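(2Z,6E)-hedycaryol synthase (Kitasatospora setae, PDB 4MC3) catalyses the magnesium-dependent 1,11-cyclisation of (2E,6E)-farnesyl diphosphate to (2Z,6E)-hedycaryol, adding water and releasing diphosphate. Local coordinates at residues A125-T130 against D140-H145; W183-D188 against A300-G305; R26-W31 against G51-G56. All coordinates share one frame; numbering follows the deposited sequence.

Interaction 1: residues A125-T130 against D140-H145; sequences ALWQET and DAFIGH
Trp-127 and Ile-143 mark the closest backbone approach, CA to CA 9.3 Å, between two consecutive helices, 118-131 and 136-160, which run in roughly opposite directions and leave the gap between them to side chains. Trp-127 spans it with CG anti to the backbone N (chi1 178°), which carries the six-membered end of the indole across to the second helix. There it meets two neighbours along the chain. Ile-143 sets CG1 over one face of the indole, 3.4 Å above the plane and offset toward the rim. CD1 of Ile-143 reaches 3.4 Å from CZ2 of Trp-127, and the two side chains cross at about a right angle. Phe-142 approaches differently: its ring and the benzo ring of Trp-127 lie almost parallel, at 7°, but are slid so far apart that the centroids stand 5.3 Å from each other and the rings barely overlap. The closest atoms of the two rings are Trp-127 CZ3 and Phe-142 CD2, 3.3 Å apart, a tight fit. Trp-74 of helix 65-84 backs the pair, meeting Phe-142 edge-to-face, while its indole NE1 is hydrogen-bonded to OG1 of Thr-130. That hydroxyl in turn donates to the carbonyl O of Leu-126 (2.8 Å), which also takes the routine helix bond from Thr-130 N. Between these two segments of the all-helical terpene synthase fold the contact is carbon against carbon, so it depends on fit and not on directed polar bonds, and the nearby hydroxyl is satisfied within its own helix and by Trp-74.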
ATOM      1  N   ALA A 125      11.600  13.544  -9.531  1.00 21.07           N
ATOM      2  CA  ALA A 125      12.345  12.895 -10.607  1.00 19.61           C
ATOM      3  C   ALA A 125      11.777  11.463 -10.825  1.00 20.22           C
ATOM      4  O   ALA A 125      11.647  10.956 -11.938  1.00 21.23           O
ATOM      5  CB  ALA A 125      13.869  12.911 -10.342  1.00 23.94           C
ATOM      6  N   LEU A 126      11.502  10.788  -9.709  1.00 20.29           N
ATOM      7  CA  LEU A 126      11.002   9.416  -9.743  1.00 17.32           C
ATOM      8  C   LEU A 126       9.624   9.427 -10.425  1.00 16.32           C
ATOM      9  O   LEU A 126       9.300   8.564 -11.239  1.00 17.89           O
ATOM     10  CB  LEU A 126      10.926   8.791  -8.367  1.00 18.66           C
ATOM     11  CG  LEU A 126      10.455   7.330  -8.341  1.00 18.71           C
ATOM     12  CD1 LEU A 126      11.368   6.417  -9.162  1.00 21.23           C
ATOM     13  CD2 LEU A 126      10.386   6.822  -6.911  1.00 19.74           C
ATOM     14  N   TRP A 127       8.793  10.402 -10.100  1.00 17.84           N
ATOM     15  CA  TRP A 127       7.501  10.533 -10.789  1.00 16.18           C
ATOM     16  C   TRP A 127       7.657  10.797 -12.272  1.00 19.94           C
ATOM     17  O   TRP A 127       6.953  10.184 -13.067  1.00 19.13           O
ATOM     18  CB  TRP A 127       6.578  11.556 -10.091  1.00 16.97           C
ATOM     19  CG  TRP A 127       5.272  11.737 -10.813  1.00 18.15           C
ATOM     20  CD1 TRP A 127       4.815  12.892 -11.378  1.00 22.49           C
ATOM     21  CD2 TRP A 127       4.318  10.718 -11.137  1.00 18.96           C
ATOM     22  NE1 TRP A 127       3.607  12.633 -11.996  1.00 24.64           N
ATOM     23  CE2 TRP A 127       3.318  11.309 -11.900  1.00 21.11           C
ATOM     24  CE3 TRP A 127       4.246   9.359 -10.894  1.00 20.81           C
ATOM     25  CZ2 TRP A 127       2.228  10.576 -12.372  1.00 21.62           C
ATOM     26  CZ3 TRP A 127       3.171   8.633 -11.359  1.00 21.18           C
ATOM     27  CH2 TRP A 127       2.198   9.246 -12.124  1.00 21.11           C
ATOM     28  N   GLN A 128       8.577  11.682 -12.659  1.00 18.85           N
ATOM     29  CA  GLN A 128       8.820  11.880 -14.082  1.00 20.99           C
ATOM     30  C   GLN A 128       9.141  10.570 -14.800  1.00 21.72           C
ATOM     31  O   GLN A 128       8.579  10.282 -15.906  1.00 23.99           O
ATOM     32  CB  GLN A 128       9.923  12.931 -14.342  1.00 23.01           C
ATOM     33  CG  GLN A 128      10.097  13.287 -15.845  1.00 33.03           C
ATOM     34  CD  GLN A 128      10.950  12.318 -16.699  1.00 36.69           C
ATOM     35  OE1 GLN A 128      11.714  11.448 -16.201  1.00 41.69           O
ATOM     36  NE2 GLN A 128      10.820  12.464 -18.020  1.00 41.81           N
ATOM     37  N   GLU A 129      10.018   9.771 -14.229  1.00 21.27           N
ATOM     38  CA  GLU A 129      10.412   8.476 -14.802  1.00 21.05           C
ATOM     39  C   GLU A 129       9.238   7.494 -14.867  1.00 21.63           C
ATOM     40  O   GLU A 129       9.046   6.769 -15.832  1.00 24.23           O
ATOM     41  CB  GLU A 129      11.594   7.884 -14.034  1.00 23.48           C
ATOM     42  CG  GLU A 129      11.946   6.433 -14.411  1.00 31.72           C
ATOM     43  CD  GLU A 129      13.066   5.782 -13.585  1.00 40.41           C
ATOM     44  OE1 GLU A 129      13.602   6.386 -12.607  1.00 43.24           O
ATOM     45  OE2 GLU A 129      13.419   4.612 -13.925  1.00 46.98           O
ATOM     46  N   THR A 130       8.452   7.462 -13.812  1.00 19.87           N
ATOM     47  CA  THR A 130       7.338   6.543 -13.705  1.00 19.61           C
ATOM     48  C   THR A 130       6.211   6.892 -14.694  1.00 20.35           C
ATOM     49  O   THR A 130       5.589   5.989 -15.311  1.00 23.08           O
ATOM     50  CB  THR A 130       6.868   6.536 -12.232  1.00 18.35           C
ATOM     51  OG1 THR A 130       7.953   6.111 -11.369  1.00 18.42           O
ATOM     52  CG2 THR A 130       5.725   5.552 -12.041  1.00 21.84           C
ATOM     53  N   ASP A 140      -3.273   9.228 -13.417  1.00 19.65           N
ATOM     54  CA  ASP A 140      -4.220   9.933 -12.561  1.00 20.26           C
ATOM     55  C   ASP A 140      -4.618   9.042 -11.343  1.00 19.12           C
ATOM     56  O   ASP A 140      -4.798   9.539 -10.222  1.00 20.42           O
ATOM     57  CB  ASP A 140      -5.471  10.297 -13.340  1.00 22.36           C
ATOM     58  CG  ASP A 140      -5.265  11.452 -14.278  1.00 27.07           C
ATOM     59  OD1 ASP A 140      -4.253  12.172 -14.190  1.00 32.29           O
ATOM     60  OD2 ASP A 140      -6.183  11.678 -15.091  1.00 37.79           O
ATOM     61  N   ALA A 141      -4.782   7.730 -11.568  1.00 18.59           N
ATOM     62  CA  ALA A 141      -5.160   6.790 -10.493  1.00 19.74           C
ATOM     63  C   ALA A 141      -4.033   6.713  -9.481  1.00 18.98           C
ATOM     64  O   ALA A 141      -4.256   6.832  -8.278  1.00 17.89           O
ATOM     65  CB  ALA A 141      -5.453   5.432 -11.056  1.00 19.48           C
ATOM     66  N   PHE A 142      -2.801   6.582  -9.969  1.00 17.05           N
ATOM     67  CA  PHE A 142      -1.623   6.494  -9.090  1.00 16.30           C
ATOM     68  C   PHE A 142      -1.479   7.787  -8.275  1.00 17.12           C
ATOM     69  O   PHE A 142      -1.317   7.707  -7.044  1.00 17.31           O
ATOM     70  CB  PHE A 142      -0.320   6.247  -9.895  1.00 17.00           C
ATOM     71  CG  PHE A 142       0.886   6.201  -9.028  1.00 15.84           C
ATOM     72  CD1 PHE A 142       1.305   4.997  -8.470  1.00 15.11           C
ATOM     73  CD2 PHE A 142       1.592   7.345  -8.704  1.00 19.58           C
ATOM     74  CE1 PHE A 142       2.382   4.934  -7.639  1.00 15.85           C
ATOM     75  CE2 PHE A 142       2.679   7.308  -7.804  1.00 18.07           C
ATOM     76  CZ  PHE A 142       3.112   6.081  -7.312  1.00 16.58           C
ATOM     77  N   ILE A 143      -1.548   8.955  -8.913  1.00 18.30           N
ATOM     78  CA  ILE A 143      -1.437  10.189  -8.181  1.00 19.06           C
ATOM     79  C   ILE A 143      -2.507  10.315  -7.124  1.00 17.98           C
ATOM     80  O   ILE A 143      -2.255  10.728  -6.005  1.00 20.34           O
ATOM     81  CB  ILE A 143      -1.480  11.414  -9.173  1.00 20.37           C
ATOM     82  CG1 ILE A 143      -0.208  11.421  -9.973  1.00 25.63           C
ATOM     83  CG2 ILE A 143      -1.672  12.738  -8.428  1.00 22.76           C
ATOM     84  CD1 ILE A 143      -0.208  12.518 -11.039  1.00 30.47           C
ATOM     85  N   GLY A 144      -3.720   9.968  -7.458  1.00 18.76           N
ATOM     86  CA  GLY A 144      -4.759  10.094  -6.453  1.00 21.79           C
ATOM     87  C   GLY A 144      -4.518   9.194  -5.252  1.00 21.65           C
ATOM     88  O   GLY A 144      -4.660   9.612  -4.104  1.00 19.36           O
ATOM     89  N   HIS A 145      -4.101   7.966  -5.526  1.00 17.37           N
ATOM     90  CA  HIS A 145      -3.793   7.039  -4.425  1.00 17.11           C
ATOM     91  C   HIS A 145      -2.568   7.480  -3.604  1.00 16.80           C
ATOM     92  O   HIS A 145      -2.549   7.298  -2.370  1.00 16.09           O
ATOM     93  CB  HIS A 145      -3.599   5.670  -5.012  1.00 16.76           C
ATOM     94  CG  HIS A 145      -4.846   5.021  -5.514  1.00 17.31           C
ATOM     95  ND1 HIS A 145      -4.812   4.060  -6.504  1.00 19.77           N
ATOM     96  CD2 HIS A 145      -6.138   5.094  -5.101  1.00 21.51           C
ATOM     97  CE1 HIS A 145      -6.032   3.626  -6.735  1.00 24.31           C
ATOM     98  NE2 HIS A 145      -6.856   4.244  -5.901  1.00 25.82           N
TER

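Interaction 2: residues W183-D188 against A300-G305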
ATOM      1  N   TRP A 183      -1.692   2.491  -4.025  1.00 14.90           N
ATOM      2  CA  TRP A 183      -0.675   2.910  -4.993  1.00 14.92           C
ATOM      3  C   TRP A 183       0.344   1.845  -5.300  1.00 14.22           C
ATOM      4  O   TRP A 183       0.852   1.723  -6.429  1.00 14.65           O
ATOM      5  CB  TRP A 183      -0.006   4.240  -4.623  1.00 16.10           C
ATOM      6  CG  TRP A 183       0.790   4.286  -3.400  1.00 14.75           C
ATOM      7  CD1 TRP A 183       0.381   4.754  -2.209  1.00 16.43           C
ATOM      8  CD2 TRP A 183       2.143   3.892  -3.243  1.00 16.11           C
ATOM      9  NE1 TRP A 183       1.398   4.662  -1.293  1.00 16.13           N
ATOM     10  CE2 TRP A 183       2.494   4.108  -1.906  1.00 16.39           C
ATOM     11  CE3 TRP A 183       3.110   3.323  -4.119  1.00 15.95           C
ATOM     12  CZ2 TRP A 183       3.778   3.832  -1.417  1.00 17.22           C
ATOM     13  CZ3 TRP A 183       4.389   3.056  -3.594  1.00 16.04           C
ATOM     14  CH2 TRP A 183       4.691   3.291  -2.278  1.00 19.55           C
ATOM     15  N   LEU A 184       0.640   0.979  -4.309  1.00 14.76           N
ATOM     16  CA  LEU A 184       1.509  -0.150  -4.572  1.00 15.57           C
ATOM     17  C   LEU A 184       0.978  -1.037  -5.649  1.00 13.78           C
ATOM     18  O   LEU A 184       1.655  -1.486  -6.588  1.00 15.60           O
ATOM     19  CB  LEU A 184       1.823  -0.948  -3.274  1.00 16.17           C
ATOM     20  CG  LEU A 184       2.669  -0.170  -2.297  1.00 16.79           C
ATOM     21  CD1 LEU A 184       2.597  -0.795  -0.900  1.00 18.24           C
ATOM     22  CD2 LEU A 184       4.144  -0.196  -2.714  1.00 17.29           C
ATOM     23  N   TRP A 185      -0.294  -1.396  -5.536  1.00 14.78           N
ATOM     24  CA  TRP A 185      -0.986  -2.253  -6.513  1.00 15.60           C
ATOM     25  C   TRP A 185      -1.111  -1.543  -7.864  1.00 14.27           C
ATOM     26  O   TRP A 185      -0.970  -2.214  -8.888  1.00 16.20           O
ATOM     27  CB  TRP A 185      -2.332  -2.728  -6.057  1.00 17.92           C
ATOM     28  CG  TRP A 185      -2.201  -3.772  -4.913  1.00 17.37           C
ATOM     29  CD1 TRP A 185      -1.223  -4.687  -4.741  1.00 22.56           C
ATOM     30  CD2 TRP A 185      -3.098  -3.927  -3.785  1.00 16.21           C
ATOM     31  NE1 TRP A 185      -1.468  -5.442  -3.602  1.00 23.50           N
ATOM     32  CE2 TRP A 185      -2.593  -4.958  -2.979  1.00 18.97           C
ATOM     33  CE3 TRP A 185      -4.245  -3.260  -3.382  1.00 17.21           C
ATOM     34  CZ2 TRP A 185      -3.239  -5.371  -1.778  1.00 19.01           C
ATOM     35  CZ3 TRP A 185      -4.915  -3.689  -2.211  1.00 19.48           C
ATOM     36  CH2 TRP A 185      -4.390  -4.716  -1.435  1.00 19.26           C
ATOM     37  N   ASP A 186      -1.314  -0.218  -7.887  1.00 16.27           N
ATOM     38  CA  ASP A 186      -1.235   0.476  -9.159  1.00 14.90           C
ATOM     39  C   ASP A 186       0.064   0.139  -9.913  1.00 14.52           C
ATOM     40  O   ASP A 186       0.086  -0.019 -11.143  1.00 16.27           O
ATOM     41  CB  ASP A 186      -1.328   1.998  -8.981  1.00 15.59           C
ATOM     42  CG  ASP A 186      -2.694   2.485  -8.508  1.00 16.11           C
ATOM     43  OD1 ASP A 186      -3.719   1.843  -8.755  1.00 18.37           O
ATOM     44  OD2 ASP A 186      -2.678   3.567  -7.848  1.00 18.53           O
ATOM     45  N   LEU A 187       1.201   0.092  -9.214  1.00 14.37           N
ATOM     46  CA  LEU A 187       2.464  -0.221  -9.834  1.00 14.75           C
ATOM     47  C   LEU A 187       2.539  -1.632 -10.388  1.00 16.45           C
ATOM     48  O   LEU A 187       3.346  -1.886 -11.319  1.00 16.53           O
ATOM     49  CB  LEU A 187       3.634   0.078  -8.879  1.00 16.04           C
ATOM     50  CG  LEU A 187       3.933   1.548  -8.519  1.00 16.15           C
ATOM     51  CD1 LEU A 187       4.814   1.735  -7.323  1.00 17.54           C
ATOM     52  CD2 LEU A 187       4.544   2.274  -9.754  1.00 17.61           C
ATOM     53  N   ASP A 188       1.732  -2.555  -9.871  1.00 16.38           N
ATOM     54  CA  ASP A 188       1.689  -3.905 -10.407  1.00 17.05           C
ATOM     55  C   ASP A 188       1.228  -3.916 -11.879  1.00 17.02           C
ATOM     56  O   ASP A 188       1.568  -4.832 -12.631  1.00 17.86           O
ATOM     57  CB  ASP A 188       0.780  -4.798  -9.586  1.00 17.46           C
ATOM     58  CG  ASP A 188       0.943  -6.303  -9.901  1.00 18.01           C
ATOM     59  OD1 ASP A 188       2.096  -6.752 -10.026  1.00 19.38           O
ATOM     60  OD2 ASP A 188      -0.109  -6.995 -10.062  1.00 18.89           O
ATOM     61  N   ALA A 300      -4.752 -10.690  -3.899  1.00 21.88           N
ATOM     62  CA  ALA A 300      -4.942 -11.796  -2.966  1.00 22.24           C
ATOM     63  C   ALA A 300      -3.625 -12.368  -2.366  1.00 23.06           C
ATOM     64  O   ALA A 300      -3.541 -12.582  -1.165  1.00 23.19           O
ATOM     65  CB  ALA A 300      -5.737 -12.887  -3.626  1.00 25.87           C
ATOM     66  N   ALA A 301      -2.616 -12.584  -3.214  1.00 21.13           N
ATOM     67  CA  ALA A 301      -1.300 -13.033  -2.771  1.00 23.17           C
ATOM     68  C   ALA A 301      -0.791 -12.156  -1.691  1.00 21.80           C
ATOM     69  O   ALA A 301      -0.171 -12.631  -0.776  1.00 22.95           O
ATOM     70  CB  ALA A 301      -0.306 -13.049  -3.941  1.00 24.31           C
ATOM     71  N   ASN A 302      -0.995 -10.835  -1.817  1.00 20.08           N
ATOM     72  CA  ASN A 302      -0.456  -9.912  -0.816  1.00 19.02           C
ATOM     73  C   ASN A 302      -1.034 -10.133   0.590  1.00 17.88           C
ATOM     74  O   ASN A 302      -0.357  -9.805   1.577  1.00 20.85           O
ATOM     75  CB  ASN A 302      -0.706  -8.458  -1.257  1.00 18.88           C
ATOM     76  CG  ASN A 302       0.414  -7.912  -2.064  1.00 19.86           C
ATOM     77  OD1 ASN A 302       0.506  -8.133  -3.314  1.00 23.71           O
ATOM     78  ND2 ASN A 302       1.297  -7.241  -1.392  1.00 19.16           N
ATOM     79  N   LEU A 303      -2.251 -10.653   0.684  1.00 20.62           N
ATOM     80  CA  LEU A 303      -2.750 -10.969   2.056  1.00 20.24           C
ATOM     81  C   LEU A 303      -1.847 -12.017   2.768  1.00 22.08           C
ATOM     82  O   LEU A 303      -1.509 -11.872   3.937  1.00 22.40           O
ATOM     83  CB  LEU A 303      -4.187 -11.426   2.022  1.00 20.59           C
ATOM     84  CG  LEU A 303      -5.261 -10.322   1.939  1.00 21.95           C
ATOM     85  CD1 LEU A 303      -5.261  -9.500   0.658  1.00 23.48           C
ATOM     86  CD2 LEU A 303      -6.640 -10.939   2.183  1.00 25.54           C
ATOM     87  N   SER A 304      -1.368 -13.010   2.026  1.00 21.99           N
ATOM     88  CA  SER A 304      -0.410 -13.995   2.568  1.00 24.04           C
ATOM     89  C   SER A 304       0.960 -13.408   2.729  1.00 22.52           C
ATOM     90  O   SER A 304       1.570 -13.552   3.781  1.00 25.58           O
ATOM     91  CB  SER A 304      -0.327 -15.219   1.656  1.00 24.79           C
ATOM     92  OG  SER A 304      -1.526 -15.957   1.778  1.00 29.84           O
ATOM     93  N   GLY A 305       1.458 -12.668   1.709  1.00 22.21           N
ATOM     94  CA  GLY A 305       2.818 -12.149   1.805  1.00 24.10           C
ATOM     95  C   GLY A 305       2.970 -11.167   2.918  1.00 23.48           C
ATOM     96  O   GLY A 305       3.994 -11.159   3.608  1.00 26.36           O
TER
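Trp-185 and Asn-302 join two helices of the class I terpene synthase alpha domain, the all-helical fold that surrounds the active-site cavity. Trp-185 sits on helix 181-188, just after the break that separates it from helix 168-178; Ser-178, Val-179 and Met-181 at this break line the pocket holding nerolidol. Asn-302 belongs to helix 286-309, whose last turn brings Gln-306 and Trp-309 to the same ligand. The side chain of Asn-302 itself lies about 7 Å from the nerolidol.

At the closest pair of residues the CA atoms are 9.6 Å apart, and the side chains of Trp-185 and Asn-302 bridge that distance between them. In Trp-185, chi1 of -71° puts CG anti to the carbonyl carbon, and the rotation about CB-CG (chi2 -33°) turns the NE1 edge to Asn-302. Asn-302 arrives at the edge of the indole instead of over a face, and the planes of amide and ring stand 80° apart. Tyr-295, Asn-298 and Val-299, earlier on helix 286-309, also touch Trp-185, so the indole is packed along nearly two turns of that helix. Both residues of the pair are buried. The methylene of Asn-302 lies in the plane of the indole, its CB 3.9 Å from NE1 and 4.0 Å from CZ2 of Trp-185.

Interaction 3: residues R26-W31 against G51-G56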
ATOM      1  N   ARG A  26      20.002  -4.590  -5.326  1.00 27.69           N
ATOM      2  CA  ARG A  26      21.232  -3.841  -5.695  1.00 34.49           C
ATOM      3  C   ARG A  26      20.879  -2.583  -6.504  1.00 32.52           C
ATOM      4  O   ARG A  26      21.491  -1.534  -6.298  1.00 38.95           O
ATOM      5  CB  ARG A  26      22.206  -4.733  -6.480  1.00 40.88           C
ATOM      6  CG  ARG A  26      23.091  -5.614  -5.612  1.00 55.00           C
ATOM      7  CD  ARG A  26      24.224  -6.235  -6.433  1.00 62.29           C
ATOM      8  NE  ARG A  26      23.732  -7.020  -7.570  1.00 58.98           N
ATOM      9  CZ  ARG A  26      23.336  -8.302  -7.508  1.00 71.18           C
ATOM     10  NH1 ARG A  26      23.355  -8.972  -6.352  1.00 79.54           N
ATOM     11  NH2 ARG A  26      22.900  -8.924  -8.612  1.00 59.15           N
ATOM     12  N   ALA A  27      19.890  -2.669  -7.414  1.00 28.98           N
ATOM     13  CA  ALA A  27      19.498  -1.493  -8.188  1.00 29.81           C
ATOM     14  C   ALA A  27      18.852  -0.450  -7.247  1.00 28.85           C
ATOM     15  O   ALA A  27      19.047   0.738  -7.401  1.00 27.41           O
ATOM     16  CB  ALA A  27      18.560  -1.856  -9.298  1.00 28.54           C
ATOM     17  N   MET A  28      18.046  -0.908  -6.296  1.00 23.91           N
ATOM     18  CA  MET A  28      17.440   0.003  -5.316  1.00 23.54           C
ATOM     19  C   MET A  28      18.487   0.789  -4.547  1.00 26.00           C
ATOM     20  O   MET A  28      18.436   2.019  -4.452  1.00 26.92           O
ATOM     21  CB  MET A  28      16.591  -0.777  -4.348  1.00 23.93           C
ATOM     22  CG  MET A  28      15.877   0.064  -3.309  1.00 24.11           C
ATOM     23  SD  MET A  28      15.161  -0.835  -1.913  1.00 24.13           S
ATOM     24  CE  MET A  28      16.673  -1.412  -1.070  1.00 28.66           C
ATOM     25  N   TRP A  29      19.458   0.071  -4.002  1.00 27.22           N
ATOM     26  CA  TRP A  29      20.524   0.690  -3.218  1.00 31.79           C
ATOM     27  C   TRP A  29      21.373   1.648  -4.021  1.00 31.00           C
ATOM     28  O   TRP A  29      21.806   2.685  -3.527  1.00 35.60           O
ATOM     29  CB  TRP A  29      21.397  -0.392  -2.578  1.00 31.01           C
ATOM     30  CG  TRP A  29      20.890  -0.747  -1.317  1.00 33.19           C
ATOM     31  CD1 TRP A  29      20.242  -1.885  -0.988  1.00 33.10           C
ATOM     32  CD2 TRP A  29      20.838   0.098  -0.179  1.00 33.45           C
ATOM     33  NE1 TRP A  29      19.824  -1.822   0.297  1.00 35.62           N
ATOM     34  CE2 TRP A  29      20.184  -0.610   0.826  1.00 36.53           C
ATOM     35  CE3 TRP A  29      21.325   1.405   0.098  1.00 36.10           C
ATOM     36  CZ2 TRP A  29      20.015  -0.098   2.113  1.00 38.82           C
ATOM     37  CZ3 TRP A  29      21.150   1.916   1.358  1.00 36.76           C
ATOM     38  CH2 TRP A  29      20.496   1.167   2.357  1.00 41.51           C
ATOM     39  N   GLU A  30      21.659   1.292  -5.248  1.00 28.25           N
ATOM     40  CA  GLU A  30      22.310   2.198  -6.169  1.00 35.89           C
ATOM     41  C   GLU A  30      21.539   3.512  -6.362  1.00 34.40           C
ATOM     42  O   GLU A  30      22.110   4.615  -6.372  1.00 32.31           O
ATOM     43  CB  GLU A  30      22.455   1.428  -7.439  1.00 41.05           C
ATOM     44  CG  GLU A  30      22.844   2.195  -8.636  1.00 46.34           C
ATOM     45  CD  GLU A  30      24.007   1.546  -9.318  1.00 45.05           C
ATOM     46  OE1 GLU A  30      24.163   0.280  -9.404  1.00 48.31           O
ATOM     47  OE2 GLU A  30      24.776   2.376  -9.737  1.00 27.73           O
ATOM     48  N   TRP A  31      20.221   3.399  -6.471  1.00 28.92           N
ATOM     49  CA  TRP A  31      19.383   4.600  -6.647  1.00 28.67           C
ATOM     50  C   TRP A  31      19.381   5.426  -5.346  1.00 28.32           C
ATOM     51  O   TRP A  31      19.435   6.686  -5.356  1.00 28.39           O
ATOM     52  CB  TRP A  31      17.983   4.176  -7.083  1.00 26.58           C
ATOM     53  CG  TRP A  31      17.039   5.304  -7.306  1.00 23.36           C
ATOM     54  CD1 TRP A  31      16.901   6.032  -8.444  1.00 24.71           C
ATOM     55  CD2 TRP A  31      16.066   5.787  -6.399  1.00 21.98           C
ATOM     56  NE1 TRP A  31      15.931   6.980  -8.295  1.00 23.46           N
ATOM     57  CE2 TRP A  31      15.389   6.840  -7.044  1.00 21.65           C
ATOM     58  CE3 TRP A  31      15.676   5.433  -5.102  1.00 23.45           C
ATOM     59  CZ2 TRP A  31      14.369   7.537  -6.422  1.00 23.70           C
ATOM     60  CZ3 TRP A  31      14.665   6.114  -4.513  1.00 25.67           C
ATOM     61  CH2 TRP A  31      14.034   7.148  -5.151  1.00 24.71           C
ATOM     62  N   GLY A  51      13.927  -3.442   5.551  1.00 43.58           N
ATOM     63  CA  GLY A  51      13.593  -4.520   4.589  1.00 48.00           C
ATOM     64  C   GLY A  51      12.735  -4.065   3.405  1.00 43.87           C
ATOM     65  O   GLY A  51      11.818  -4.778   2.976  1.00 40.38           O
ATOM     66  N   ALA A  52      13.054  -2.900   2.854  1.00 42.53           N
ATOM     67  CA  ALA A  52      12.294  -2.357   1.709  1.00 36.21           C
ATOM     68  C   ALA A  52      12.301  -3.283   0.501  1.00 38.55           C
ATOM     69  O   ALA A  52      11.332  -3.357  -0.264  1.00 31.21           O
ATOM     70  CB  ALA A  52      12.845  -0.988   1.310  1.00 39.54           C
ATOM     71  N   ASP A  53      13.428  -3.940   0.301  1.00 30.47           N
ATOM     72  CA  ASP A  53      13.607  -4.784  -0.832  1.00 28.91           C
ATOM     73  C   ASP A  53      12.716  -6.027  -0.638  1.00 30.01           C
ATOM     74  O   ASP A  53      11.987  -6.405  -1.538  1.00 29.48           O
ATOM     75  CB  ASP A  53      15.076  -5.121  -1.081  1.00 33.44           C
ATOM     76  CG  ASP A  53      15.869  -5.408   0.202  1.00 34.61           C
ATOM     77  OD1 ASP A  53      15.309  -5.509   1.301  1.00 37.96           O
ATOM     78  OD2 ASP A  53      17.094  -5.533   0.065  1.00 36.63           O
ATOM     79  N   LEU A  54      12.783  -6.657   0.539  1.00 32.66           N
ATOM     80  CA  LEU A  54      11.984  -7.835   0.807  1.00 34.25           C
ATOM     81  C   LEU A  54      10.500  -7.503   0.730  1.00 28.35           C
ATOM     82  O   LEU A  54       9.699  -8.269   0.185  1.00 26.87           O
ATOM     83  CB  LEU A  54      12.365  -8.464   2.174  1.00 35.77           C
ATOM     84  CG  LEU A  54      11.662  -9.773   2.530  1.00 40.59           C
ATOM     85  CD1 LEU A  54      12.036 -10.846   1.520  1.00 48.00           C
ATOM     86  CD2 LEU A  54      12.056 -10.202   3.946  1.00 40.61           C
ATOM     87  N   SER A  55      10.137  -6.329   1.262  1.00 29.97           N
ATOM     88  CA  SER A  55       8.779  -5.883   1.217  1.00 30.67           C
ATOM     89  C   SER A  55       8.265  -5.857  -0.224  1.00 24.94           C
ATOM     90  O   SER A  55       7.177  -6.421  -0.518  1.00 25.07           O
ATOM     91  CB  SER A  55       8.680  -4.477   1.815  1.00 33.06           C
ATOM     92  OG  SER A  55       7.434  -3.925   1.548  1.00 40.76           O
ATOM     93  N   GLY A  56       9.033  -5.262  -1.123  1.00 24.66           N
ATOM     94  CA  GLY A  56       8.653  -5.206  -2.536  1.00 22.95           C
ATOM     95  C   GLY A  56       8.541  -6.556  -3.181  1.00 21.63           C
ATOM     96  O   GLY A  56       7.688  -6.785  -4.071  1.00 20.18           O
TER
HETATM   97  O   HOH W   1      18.127  -3.912   1.918  1.00 42.80           O
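Met-28 reaches from helix 21-35 to the first turn of helix 52-59, where Ala-52 and Asp-53 receive it; the nearest backbone pair, Met-28 and Asp-53, has its CA atoms 7.6 Å apart. The packed half of the contact belongs to the thioether. CG of Met-28 is anti to the backbone N and the chain runs extended as far as the sulfur, which comes to 4.0 Å from CB of Ala-52. A bend at the last torsion (chi3 68°) then turns the methyl aside, and CE rests 4.0 Å from CB of Asp-53. The methionine thus covers two successive CB atoms, at ordinary van der Waals spacing.

Beside this patch the two helices communicate through water. One water accepts from NE1 of Trp-29 at 3.1 Å, in the plane of the indole and at its edge, and donates to OD2 of Asp-53 at 2.7 Å. OD2 also has a direct partner, the hydroxyl of Ser-25, one turn before Trp-29 on helix 21-35. The other oxygen, OD1, takes the backbone N of Leu-54 at 2.9 Å, by a bent bond (136°) that meets it from the anti side and well out of the carboxylate plane. Asp-53 is therefore held from its own helix and from the facing one, at a partly exposed position, whereas Met-28 and Ala-52 are buried.

Gly-51, with positive phi, is the turn residue between two helices: it follows helix 41-50 and is the N-cap of helix 52-59. Further along helix 52-59, Ser-55 touches the bound nerolidol. Helix 65-84 packs on both buried residues, through Leu-72 on Met-28 and Ile-75 on Ala-52, and helix 41-50 packs on Trp-29.

In the fold
All three are buried contacts. The centre of interaction 2, which joins helices far apart in sequence, is about 7 Å from the centre of the chain; those of interactions 1 and 3, between helices close in sequence, are about 14 and 16 Å from it. Interaction 1 is aromatic and aliphatic carbon, interaction 2 an indole edge against a buried amide side chain, and interaction 3 a thioether patch with a water and a partly exposed carboxylate at its side. Helix 65-84 packs against segments of all three. Interactions 1 and 2 touch directly, with a probable hydrogen bond from His-145 ND1 to Asp-186 OD2 (2.6 Å), whereas interactions 1 and 3 meet by packing of Leu-126 on Trp-31.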